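Local atomic coordinates of type IV pilus biogenesis protein PilB (Streptococcus sanguinis, PDB entry 7B7P), a protein that serves as a minor pilin of type IV pili with a direct role in adhesion, carrying a von Willebrand factor A-like module with a magnesium-binding site. Residues D169-M174 and L282-P287; I368-V373 and V397-E402; A163-F168 and K277-L282. All blocks are in the same frame, centred on the assembly; numbering follows the deposited sequence.

Interaction 1: residues D169-M174 and L282-P287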
loop_
_atom_site.group_PDB
_atom_site.type_symbol
_atom_site.label_atom_id
_atom_site.label_comp_id
_atom_site.label_asym_id
_atom_site.label_seq_id
_atom_site.Cartn_x
_atom_site.Cartn_y
_atom_site.Cartn_z
ATOM N N ASP A 169 15.303 -12.039 0.225
ATOM C CA ASP A 169 16.334 -12.817 -0.436
ATOM C C ASP A 169 17.531 -12.992 0.506
ATOM O O ASP A 169 18.060 -12.015 1.047
ATOM C CB ASP A 169 16.718 -12.082 -1.730
ATOM C CG ASP A 169 17.673 -12.858 -2.636
ATOM O OD1 ASP A 169 18.510 -13.661 -2.176
ATOM O OD2 ASP A 169 17.628 -12.601 -3.859
ATOM N N THR A 170 17.925 -14.248 0.739
ATOM C CA THR A 170 19.085 -14.586 1.558
ATOM C C THR A 170 20.097 -15.395 0.763
ATOM O O THR A 170 20.840 -16.192 1.332
ATOM C CB THR A 170 18.699 -15.349 2.838
ATOM O OG1 THR A 170 18.208 -16.663 2.521
ATOM C CG2 THR A 170 17.655 -14.612 3.666
ATOM N N SER A 171 20.171 -15.176 -0.547
ATOM C CA SER A 171 21.152 -15.888 -1.352
ATOM C C SER A 171 22.592 -15.455 -1.002
ATOM O O SER A 171 22.831 -14.467 -0.300
ATOM C CB SER A 171 20.870 -15.678 -2.838
ATOM O OG SER A 171 21.081 -14.338 -3.217
ATOM N N GLY A 172 23.561 -16.212 -1.528
ATOM C CA GLY A 172 24.956 -15.960 -1.205
ATOM C C GLY A 172 25.449 -14.596 -1.647
ATOM O O GLY A 172 26.314 -14.003 -0.997
ATOM N N SER A 173 24.900 -14.070 -2.744
ATOM C CA SER A 173 25.262 -12.729 -3.195
ATOM C C SER A 173 25.028 -11.668 -2.116
ATOM O O SER A 173 25.626 -10.585 -2.175
ATOM C CB SER A 173 24.464 -12.389 -4.470
ATOM O OG SER A 173 23.087 -12.189 -4.169
ATOM N N MET A 174 24.169 -11.945 -1.134
ATOM C CA MET A 174 23.873 -10.942 -0.117
ATOM C C MET A 174 25.019 -10.746 0.887
ATOM O O MET A 174 24.900 -9.894 1.775
ATOM C CB MET A 174 22.584 -11.305 0.619
ATOM C CG MET A 174 21.338 -11.203 -0.237
ATOM S SD MET A 174 20.797 -9.525 -0.497
ATOM C CE MET A 174 19.964 -9.175 1.049
ATOM N N LEU A 282 11.976 -8.572 -1.123
ATOM C CA LEU A 282 13.254 -7.959 -1.445
ATOM C C LEU A 282 14.133 -8.992 -2.128
ATOM O O LEU A 282 14.322 -10.080 -1.593
ATOM C CB LEU A 282 13.944 -7.424 -0.183
ATOM C CG LEU A 282 15.199 -6.633 -0.537
ATOM C CD1 LEU A 282 15.331 -5.363 0.336
ATOM C CD2 LEU A 282 16.431 -7.509 -0.421
ATOM N N THR A 283 14.686 -8.651 -3.287
ATOM C CA THR A 283 15.586 -9.559 -3.976
ATOM C C THR A 283 16.732 -8.769 -4.591
ATOM O O THR A 283 16.581 -7.592 -4.936
ATOM C CB THR A 283 14.842 -10.409 -5.049
ATOM O OG1 THR A 283 15.752 -11.331 -5.658
ATOM C CG2 THR A 283 14.214 -9.551 -6.113
ATOM N N ASP A 284 17.886 -9.433 -4.708
ATOM C CA ASP A 284 19.115 -8.815 -5.192
ATOM C C ASP A 284 19.692 -9.534 -6.407
ATOM O O ASP A 284 20.863 -9.330 -6.740
ATOM C CB ASP A 284 20.162 -8.766 -4.073
ATOM C CG ASP A 284 20.948 -10.087 -3.931
ATOM O OD1 ASP A 284 20.351 -11.162 -4.155
ATOM O OD2 ASP A 284 22.158 -10.053 -3.592
ATOM N N GLY A 285 18.912 -10.379 -7.075
ATOM C CA GLY A 285 19.497 -11.176 -8.136
ATOM C C GLY A 285 18.466 -11.658 -9.133
ATOM O O GLY A 285 17.255 -11.602 -8.907
ATOM N N ILE A 286 18.976 -12.134 -10.253
ATOM C CA ILE A 286 18.104 -12.702 -11.275
ATOM C C ILE A 286 17.468 -13.984 -10.742
ATOM O O ILE A 286 18.187 -14.860 -10.213
ATOM C CB ILE A 286 18.888 -12.984 -12.538
ATOM C CG1 ILE A 286 19.659 -11.749 -13.017
ATOM C CG2 ILE A 286 17.945 -13.549 -13.606
ATOM C CD1 ILE A 286 20.760 -12.158 -14.019
ATOM N N PRO A 287 16.157 -14.148 -10.866
ATOM C CA PRO A 287 15.528 -15.433 -10.533
ATOM C C PRO A 287 16.194 -16.592 -11.260
ATOM O O PRO A 287 16.393 -16.561 -12.475
ATOM C CB PRO A 287 14.079 -15.241 -10.995
ATOM C CG PRO A 287 13.856 -13.775 -10.936
ATOM C CD PRO A 287 15.178 -13.154 -11.337
#
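Asp169, Ser171 and Ser173 supply the Asp-x-Ser-x-Ser sequence of a metal ion-dependent adhesion site (MIDAS), and across from them Asp284 brings a further carboxylate; both Ser173 and Asp284 have been seen to bind magnesium in this protein. Asp169, at the end of its strand, ties the two segments together. Its backbone N donates to Leu282 O (2.8 Å), while its carboxylate divides the work between its oxygens. Asp169 OD2 receives Thr283 OG1 at 2.9 Å on its anti lone pair, and Asp284 N at 3.3 Å from above the carboxylate plane. Asp169 OD1 takes both the backbone N and the OG of Ser171, the former closing an Asx turn. With CG anti to the backbone N (chi1 -173°), Asp169 reaches across to Asp284, and the two carboxylate planes stand 83° apart. Asp169 OD2 and Asp284 OD1, both acceptors, lie only 3.1 Å from each other. Ser173 OG is modelled very close to Asp284 OD2, at a length too short to be taken literally. Met174 SD also comes near, 3.4 Å from Asp284 OD2, and Arg191 forms a salt bridge to the same carboxylate. Such crowding of oxygens would be costly without positive charge, which the magnesium, about 3 Å from the Ser173 side chain, and Arg191 probably provide.

Interaction 2: residues I368-V373 and V397-E402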
loop_
_atom_site.group_PDB
_atom_site.type_symbol
_atom_site.label_atom_id
_atom_site.label_comp_id
_atom_site.label_asym_id
_atom_site.label_seq_id
_atom_site.Cartn_x
_atom_site.Cartn_y
_atom_site.Cartn_z
ATOM N N ILE A 368 11.173 -5.045 -4.143
ATOM C CA ILE A 368 12.321 -4.161 -4.066
ATOM C C ILE A 368 13.498 -4.877 -4.701
ATOM O O ILE A 368 13.993 -5.875 -4.154
ATOM C CB ILE A 368 12.641 -3.764 -2.622
ATOM C CG1 ILE A 368 11.430 -3.109 -1.962
ATOM C CG2 ILE A 368 13.842 -2.829 -2.575
ATOM C CD1 ILE A 368 11.589 -3.007 -0.450
ATOM N N GLY A 369 13.946 -4.371 -5.856
ATOM C CA GLY A 369 15.265 -4.688 -6.385
ATOM C C GLY A 369 16.369 -3.941 -5.644
ATOM O O GLY A 369 16.477 -2.714 -5.725
ATOM N N PHE A 370 17.202 -4.667 -4.911
ATOM C CA PHE A 370 18.210 -4.079 -4.044
ATOM C C PHE A 370 19.599 -4.535 -4.517
ATOM O O PHE A 370 20.136 -5.548 -4.066
ATOM C CB PHE A 370 17.921 -4.460 -2.594
ATOM C CG PHE A 370 18.909 -3.890 -1.600
ATOM C CD1 PHE A 370 19.106 -2.520 -1.505
ATOM C CD2 PHE A 370 19.624 -4.727 -0.762
ATOM C CE1 PHE A 370 20.009 -1.984 -0.597
ATOM C CE2 PHE A 370 20.536 -4.204 0.159
ATOM C CZ PHE A 370 20.727 -2.818 0.241
ATOM N N SER A 371 20.179 -3.774 -5.442
ATOM C CA SER A 371 21.525 -4.045 -5.923
ATOM C C SER A 371 22.061 -2.798 -6.604
ATOM O O SER A 371 21.310 -2.079 -7.262
ATOM C CB SER A 371 21.556 -5.218 -6.906
ATOM O OG SER A 371 22.890 -5.503 -7.311
ATOM N N GLY A 372 23.356 -2.557 -6.447
ATOM C CA GLY A 372 24.048 -1.568 -7.249
ATOM C C GLY A 372 24.530 -2.093 -8.580
ATOM O O GLY A 372 25.113 -1.354 -9.382
ATOM N N VAL A 373 24.280 -3.366 -8.854
ATOM C CA VAL A 373 24.720 -4.003 -10.081
ATOM C C VAL A 373 23.509 -4.092 -11.007
ATOM O O VAL A 373 22.545 -4.823 -10.724
ATOM C CB VAL A 373 25.348 -5.371 -9.796
ATOM C CG1 VAL A 373 25.825 -6.028 -11.097
ATOM C CG2 VAL A 373 26.496 -5.216 -8.781
ATOM N N VAL A 397 10.121 -1.300 -7.235
ATOM C CA VAL A 397 11.043 -0.206 -6.970
ATOM C C VAL A 397 12.451 -0.782 -6.911
ATOM O O VAL A 397 12.672 -1.824 -6.286
ATOM C CB VAL A 397 10.704 0.527 -5.647
ATOM C CG1 VAL A 397 11.805 1.512 -5.277
ATOM C CG2 VAL A 397 9.375 1.258 -5.757
ATOM N N SER A 398 13.414 -0.104 -7.547
ATOM C CA SER A 398 14.822 -0.464 -7.401
ATOM C C SER A 398 15.499 0.475 -6.416
ATOM O O SER A 398 15.273 1.687 -6.445
ATOM C CB SER A 398 15.566 -0.447 -8.732
ATOM O OG SER A 398 15.263 0.712 -9.461
ATOM N N ALA A 399 16.296 -0.101 -5.525
ATOM C CA ALA A 399 17.066 0.628 -4.527
ATOM C C ALA A 399 18.516 0.257 -4.772
ATOM O O ALA A 399 18.941 -0.853 -4.431
ATOM C CB ALA A 399 16.632 0.269 -3.101
ATOM N N THR A 400 19.268 1.173 -5.368
ATOM C CA THR A 400 20.650 0.900 -5.729
ATOM C C THR A 400 21.656 1.367 -4.680
ATOM O O THR A 400 22.858 1.163 -4.870
ATOM C CB THR A 400 20.985 1.543 -7.080
ATOM O OG1 THR A 400 20.934 2.967 -6.945
ATOM C CG2 THR A 400 19.988 1.091 -8.170
ATOM N N ASN A 401 21.216 1.972 -3.580
ATOM C CA ASN A 401 22.161 2.326 -2.527
ATOM C C ASN A 401 21.447 2.316 -1.182
ATOM O O ASN A 401 20.243 2.068 -1.096
ATOM C CB ASN A 401 22.835 3.686 -2.797
ATOM C CG ASN A 401 21.842 4.778 -3.088
ATOM O OD1 ASN A 401 21.123 5.220 -2.201
ATOM N ND2 ASN A 401 21.779 5.209 -4.345
ATOM N N GLU A 402 22.210 2.626 -0.131
ATOM C CA GLU A 402 21.722 2.476 1.236
ATOM C C GLU A 402 20.533 3.388 1.528
ATOM O O GLU A 402 19.645 3.014 2.305
ATOM C CB GLU A 402 22.863 2.743 2.229
ATOM C CG GLU A 402 22.536 2.317 3.638
ATOM C CD GLU A 402 23.273 3.098 4.721
ATOM O OE1 GLU A 402 22.791 4.197 5.103
ATOM O OE2 GLU A 402 24.315 2.598 5.215
#
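Gly369 O takes the shortest bond of this contact, from Ala399 N at 2.6 Å and nearly straight (174° at the hydrogen), and the CA-H of Ser398 approaches the same oxygen. The N of the same glycine donates to Val397 O (2.9 Å), a more bent bond, so that Gly369 is held through both its N and its O by the parallel strand beside it. Beyond it the pairing slackens: Ser371 N reaches Ala399 O only weakly, and that oxygen also receives a CA-H contact from Phe370. Where the strands part, Ser371 O still meets Thr400 CA at 3.4 Å.

Apolar groups line up on the face carrying Ile368, Phe370, Val397 and Ala399. The small Ala399 CB touches two larger side chains, 4.2 Å from Ile368 CG2 and 4.1 Å from Phe370 CD1. Phe370 has CG anti to its backbone N (chi1 -180°), which carries the ring over toward the second strand, where Asn401 O lies at the ring edge, 4.1 Å from CE1. Ser371 OG accepts from Val373 N in an ST turn and is also hydrogen-bonded to Glu376, which probably steadies the loop after the strand.

The strands belong to a beta-alpha-beta unit through helix 380-388. Asn401 caps helix 402-424 by accepting from Ala404 N, and that helix packs Thr408, Phe409 and Leu405 against Ile368 and Phe370. On its other edge, strand 364-370 is paired with strand 276-283.

Interaction 3: residues A163-F168 and K277-L282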
loop_
_atom_site.group_PDB
_atom_site.type_symbol
_atom_site.label_atom_id
_atom_site.label_comp_id
_atom_site.label_asym_id
_atom_site.label_seq_id
_atom_site.Cartn_x
_atom_site.Cartn_y
_atom_site.Cartn_z
ATOM N N ALA A 163 -1.639 -6.975 8.395
ATOM C CA ALA A 163 -0.560 -7.945 8.421
ATOM C C ALA A 163 0.401 -7.662 7.277
ATOM O O ALA A 163 -0.022 -7.337 6.166
ATOM C CB ALA A 163 -1.093 -9.370 8.319
ATOM N N VAL A 164 1.693 -7.767 7.564
ATOM C CA VAL A 164 2.739 -7.509 6.592
ATOM C C VAL A 164 3.697 -8.679 6.645
ATOM O O VAL A 164 4.270 -8.969 7.698
ATOM C CB VAL A 164 3.488 -6.193 6.868
ATOM C CG1 VAL A 164 4.574 -5.990 5.821
ATOM C CG2 VAL A 164 2.523 -5.007 6.892
ATOM N N SER A 165 3.861 -9.368 5.530
ATOM C CA SER A 165 4.849 -10.433 5.459
ATOM C C SER A 165 6.067 -9.911 4.718
ATOM O O SER A 165 5.963 -9.506 3.552
ATOM C CB SER A 165 4.301 -11.690 4.780
ATOM O OG SER A 165 5.283 -12.713 4.877
ATOM N N PHE A 166 7.204 -9.905 5.408
ATOM C CA PHE A 166 8.486 -9.572 4.817
ATOM C C PHE A 166 9.116 -10.827 4.256
ATOM O O PHE A 166 9.239 -11.827 4.967
ATOM C CB PHE A 166 9.422 -8.954 5.857
ATOM C CG PHE A 166 9.071 -7.541 6.198
ATOM C CD1 PHE A 166 9.433 -6.500 5.353
ATOM C CD2 PHE A 166 8.357 -7.256 7.347
ATOM C CE1 PHE A 166 9.088 -5.182 5.660
ATOM C CE2 PHE A 166 8.021 -5.950 7.665
ATOM C CZ PHE A 166 8.378 -4.914 6.821
ATOM N N VAL A 167 9.564 -10.753 3.006
ATOM C CA VAL A 167 10.065 -11.911 2.280
ATOM C C VAL A 167 11.394 -11.508 1.664
ATOM O O VAL A 167 11.429 -10.812 0.641
ATOM C CB VAL A 167 9.072 -12.408 1.222
ATOM C CG1 VAL A 167 9.678 -13.531 0.389
ATOM C CG2 VAL A 167 7.813 -12.868 1.909
ATOM N N PHE A 168 12.494 -11.955 2.276
ATOM C CA PHE A 168 13.813 -11.400 2.018
ATOM C C PHE A 168 14.721 -12.427 1.357
ATOM O O PHE A 168 14.906 -13.528 1.876
ATOM C CB PHE A 168 14.456 -10.896 3.315
ATOM C CG PHE A 168 13.849 -9.622 3.867
ATOM C CD1 PHE A 168 12.933 -8.880 3.145
ATOM C CD2 PHE A 168 14.232 -9.160 5.120
ATOM C CE1 PHE A 168 12.391 -7.711 3.663
ATOM C CE2 PHE A 168 13.705 -8.006 5.641
ATOM C CZ PHE A 168 12.788 -7.272 4.917
ATOM N N LYS A 277 -3.613 -6.804 3.959
ATOM C CA LYS A 277 -2.517 -7.768 3.931
ATOM C C LYS A 277 -1.488 -7.388 2.877
ATOM O O LYS A 277 -1.842 -7.019 1.752
ATOM C CB LYS A 277 -3.035 -9.193 3.657
ATOM C CG LYS A 277 -4.045 -9.701 4.676
ATOM C CD LYS A 277 -4.568 -11.080 4.262
ATOM C CE LYS A 277 -5.781 -11.482 5.088
ATOM N NZ LYS A 277 -5.743 -12.902 5.441
ATOM N N TYR A 278 -0.217 -7.545 3.226
ATOM C CA TYR A 278 0.870 -7.021 2.414
ATOM C C TYR A 278 2.025 -8.005 2.341
ATOM O O TYR A 278 2.402 -8.605 3.349
ATOM C CB TYR A 278 1.386 -5.692 2.991
ATOM C CG TYR A 278 0.364 -4.580 2.935
ATOM C CD1 TYR A 278 0.123 -3.890 1.752
ATOM C CD2 TYR A 278 -0.364 -4.226 4.063
ATOM C CE1 TYR A 278 -0.790 -2.880 1.696
ATOM C CE2 TYR A 278 -1.290 -3.217 4.014
ATOM C CZ TYR A 278 -1.503 -2.547 2.832
ATOM O OH TYR A 278 -2.437 -1.544 2.790
ATOM N N ILE A 279 2.613 -8.125 1.151
ATOM C CA ILE A 279 3.924 -8.741 0.969
ATOM C C ILE A 279 4.941 -7.653 0.630
ATOM O O ILE A 279 4.701 -6.814 -0.245
ATOM C CB ILE A 279 3.893 -9.812 -0.133
ATOM C CG1 ILE A 279 2.947 -10.948 0.258
ATOM C CG2 ILE A 279 5.315 -10.310 -0.438
ATOM C CD1 ILE A 279 3.603 -12.040 1.083
ATOM N N VAL A 280 6.082 -7.679 1.297
ATOM C CA VAL A 280 7.222 -6.851 0.927
ATOM C C VAL A 280 8.331 -7.810 0.578
ATOM O O VAL A 280 8.888 -8.476 1.457
ATOM C CB VAL A 280 7.652 -5.886 2.043
ATOM C CG1 VAL A 280 8.954 -5.187 1.668
ATOM C CG2 VAL A 280 6.549 -4.890 2.283
ATOM N N LEU A 281 8.631 -7.909 -0.701
ATOM C CA LEU A 281 9.577 -8.887 -1.198
ATOM C C LEU A 281 10.829 -8.151 -1.637
ATOM O O LEU A 281 10.748 -7.232 -2.446
ATOM C CB LEU A 281 8.972 -9.671 -2.362
ATOM C CG LEU A 281 9.789 -10.896 -2.759
ATOM C CD1 LEU A 281 8.866 -11.967 -3.295
ATOM C CD2 LEU A 281 10.803 -10.514 -3.799
ATOM N N LEU A 282 11.976 -8.572 -1.123
ATOM C CA LEU A 282 13.254 -7.959 -1.445
ATOM C C LEU A 282 14.133 -8.992 -2.128
ATOM O O LEU A 282 14.322 -10.080 -1.593
ATOM C CB LEU A 282 13.944 -7.424 -0.183
ATOM C CG LEU A 282 15.199 -6.633 -0.537
ATOM C CD1 LEU A 282 15.331 -5.363 0.336
ATOM C CD2 LEU A 282 16.431 -7.509 -0.421
#
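The Phe166 ring has Val164 CG1 over one face, 3.9 Å above the plane and displaced toward the rim, while from the paired strand Val280 CB comes obliquely to within 3.8 Å of Phe166 CD1. Phe166 and Val280 lie side by side and point the same way. Phe168 CD1 approaches Leu282 CB at 3.8 Å, again obliquely. At the far end the Tyr278 ring meets Ala163 O at its edge, near the ring plane, and Val164 CG2 obliquely; its hydroxyl is hydrogen-bonded to Asp419. Phe166 and Phe168 both place CG anti to the carbonyl carbon (chi1 -75° and -73°), and their rings lean toward the neighbouring strand.

These are two adjacent parallel strands in the middle of the sheet of the von Willebrand factor A-like domain, an alpha/beta fold with helices packed on both sides. In-register pairs run from Ala163 with Lys277 to Phe168 with Leu282, and the hydrogen bonds alternate between the strands. Ser165 N donates to Tyr278 O at 2.7 Å, almost straight at 173°, and Val280 N to Ser165 O at 2.9 Å; Val167 then bonds through its N to Val280 O and through its O to Leu282 N. The bond from Tyr278 N to Ala163 O is weak.

On the reverse face Ile279 CD1 packs on Ser165 CB (3.8 Å), and the Val167 and Leu281 side chains cross, with Val167 CG1 4.1 Å from Leu281 CD1. Ser165 OG is hydrogen-bonded to Asn215 OD1 of strand 212-219. Helix 258-270 lies over this face with Leu262 and Leu269, whereas helix 191-209 covers Phe166 and Phe168 with Met202, Ile203 and Leu195.

All three contacts belong to one sheet. Interaction 3 is its buried interior, held by regular backbone bonds and hydrocarbon packing, and interaction 1 continues the same two strands into the loops at their C-terminal ends, where oxygens replace apolar groups around the metal; Leu282 is common to both. Interaction 2 lies on the next strand pair, only partly buried, with solvent reaching Thr400 and Asn401. Strand 276-283 connects it to the others: Ile368 N bonds with Leu281 O (2.8 Å), and Thr283 pairs through its N with Ile368 O and through its O with Phe370 N (each 3.0 Å). The side chain of Ser371 lies about 5 Å from that of Asp284, nearest atoms.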